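Beta 1-3 glucanase (Clostridium beijerinckii NCIMB 8052, PDB 5H4E) probably hydrolyses beta-1,3-glucans, as a glycoside hydrolase family 64 domain from a Clostridium beta-1,3-glucanase. Local coordinates at residues S228-V233 with A305-H310. Residues are numbered along the deposited sequence; the frame is centred on the assembly and turned at random.
Sequences SYINDV and AAFNRH
Y229 carries CG anti to its backbone N, chi1 177°, and H310 CG is likewise anti to its own; these torsions bring the phenol ring of one and the imidazole of the other flat against each other. It is an offset stack: the planes are only 4° apart, the centroids 3.8 Å, and CZ of Y229 sits over the centre of the imidazole, while CE1 of H310 lies nearer the rim of the phenol. F307 meets the same tyrosine quite differently, in an offset edge-to-face (T-shaped) pair, its edge toward the phenol face but displaced from the ring centre, planes at 82°; Y229 CE2 and F307 CD1 are 3.7 Å apart. Three rings thus form an aromatic cluster between helix 227-236 and the C-terminal end of helix 294-309; the axes of the short segments 228-233 and 305-309 come within 11.4 Å of each other. H310 sits in a Schellman motif at the helix end, with positive phi; one of the motif's two bonds back into the last turn runs from H310 N to F307 O, 3.0 Å. The far end of the F307 ring lies between I230 and V233, with CE1 3.8 Å from I230 CG1 and CZ 3.8 Å from V233 CG1. V282 of helix 279-284 packs on both I230 and F307. No hydrogen bond joins the two segments, and polar atoms of both stacked residues have partners beyond them: the hydroxyl of Y229 bonds to M312 N, and ND1 of H310 to the carbonyl oxygen of P329.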
# COMPACT_ATOMS: atom_id res chain seq x y z
N SER A 228 -13.81 7.30 20.40
CA SER A 228 -14.65 6.71 21.43
C SER A 228 -14.43 5.19 21.52
O SER A 228 -14.40 4.62 22.61
CB SER A 228 -16.12 7.00 21.18
OG SER A 228 -16.91 6.31 22.14
N TYR A 229 -14.25 4.56 20.36
CA TYR A 229 -14.04 3.11 20.30
C TYR A 229 -12.70 2.79 20.93
O TYR A 229 -12.60 1.87 21.74
CB TYR A 229 -14.12 2.61 18.84
CG TYR A 229 -13.86 1.12 18.60
CD1 TYR A 229 -14.47 0.13 19.37
CD2 TYR A 229 -13.01 0.71 17.56
CE1 TYR A 229 -14.24 -1.22 19.12
CE2 TYR A 229 -12.78 -0.64 17.31
CZ TYR A 229 -13.40 -1.60 18.10
OH TYR A 229 -13.18 -2.95 17.87
N ILE A 230 -11.67 3.56 20.57
CA ILE A 230 -10.36 3.39 21.18
C ILE A 230 -10.44 3.51 22.70
O ILE A 230 -9.89 2.69 23.42
CB ILE A 230 -9.35 4.44 20.62
CG1 ILE A 230 -8.96 4.07 19.19
CG2 ILE A 230 -8.10 4.49 21.47
CD1 ILE A 230 -8.41 5.23 18.41
N ASN A 231 -11.15 4.54 23.16
CA ASN A 231 -11.37 4.76 24.59
C ASN A 231 -12.05 3.56 25.26
O ASN A 231 -11.58 3.10 26.31
CB ASN A 231 -12.20 6.03 24.83
CG ASN A 231 -11.40 7.31 24.59
OD1 ASN A 231 -10.19 7.32 24.76
ND2 ASN A 231 -12.08 8.38 24.20
N ASP A 232 -13.12 3.06 24.65
CA ASP A 232 -13.86 1.92 25.20
C ASP A 232 -12.96 0.71 25.32
O ASP A 232 -12.96 0.02 26.35
CB ASP A 232 -15.07 1.55 24.32
CG ASP A 232 -16.18 2.56 24.40
OD1 ASP A 232 -16.18 3.37 25.34
OD2 ASP A 232 -17.06 2.54 23.51
N VAL A 233 -12.19 0.46 24.26
CA VAL A 233 -11.32 -0.70 24.20
C VAL A 233 -10.20 -0.63 25.23
O VAL A 233 -9.93 -1.61 25.94
CB VAL A 233 -10.72 -0.86 22.76
CG1 VAL A 233 -9.54 -1.84 22.77
CG2 VAL A 233 -11.80 -1.33 21.80
N ALA A 305 -4.77 -3.68 12.93
CA ALA A 305 -5.71 -4.31 12.02
C ALA A 305 -7.04 -4.55 12.72
O ALA A 305 -8.10 -4.38 12.12
CB ALA A 305 -5.15 -5.62 11.48
N ALA A 306 -7.00 -4.93 14.00
CA ALA A 306 -8.25 -5.24 14.71
C ALA A 306 -9.07 -3.97 14.96
O ALA A 306 -10.32 -3.99 14.93
CB ALA A 306 -7.96 -5.96 16.03
N PHE A 307 -8.39 -2.86 15.19
CA PHE A 307 -9.09 -1.58 15.27
C PHE A 307 -9.76 -1.24 13.95
O PHE A 307 -10.95 -0.97 13.94
CB PHE A 307 -8.14 -0.46 15.70
CG PHE A 307 -8.05 -0.29 17.19
CD1 PHE A 307 -9.16 0.12 17.91
CD2 PHE A 307 -6.86 -0.54 17.86
CE1 PHE A 307 -9.08 0.28 19.30
CE2 PHE A 307 -6.79 -0.39 19.25
CZ PHE A 307 -7.90 0.03 19.95
N ASN A 308 -9.02 -1.30 12.85
CA ASN A 308 -9.62 -1.01 11.55
C ASN A 308 -10.81 -1.91 11.21
O ASN A 308 -11.78 -1.47 10.58
CB ASN A 308 -8.58 -1.14 10.43
CG ASN A 308 -7.68 0.06 10.36
OD1 ASN A 308 -8.04 1.09 9.79
ND2 ASN A 308 -6.51 -0.04 10.98
N ARG A 309 -10.73 -3.16 11.64
CA ARG A 309 -11.75 -4.17 11.35
C ARG A 309 -12.86 -4.21 12.40
O ARG A 309 -13.84 -4.96 12.24
CB ARG A 309 -11.10 -5.55 11.22
CG ARG A 309 -10.18 -5.70 9.99
CD ARG A 309 -9.26 -6.91 10.10
NE ARG A 309 -8.43 -7.07 8.90
CZ ARG A 309 -7.38 -7.88 8.81
NH1 ARG A 309 -7.00 -8.60 9.86
NH2 ARG A 309 -6.69 -7.95 7.68
N HIS A 310 -12.73 -3.37 13.43
CA HIS A 310 -13.63 -3.31 14.59
C HIS A 310 -13.86 -4.70 15.20
O HIS A 310 -14.99 -5.17 15.30
CB HIS A 310 -14.97 -2.65 14.21
CG HIS A 310 -15.80 -2.21 15.39
ND1 HIS A 310 -16.05 -0.88 15.66
CD2 HIS A 310 -16.44 -2.92 16.35
CE1 HIS A 310 -16.81 -0.79 16.75
NE2 HIS A 310 -17.06 -2.01 17.18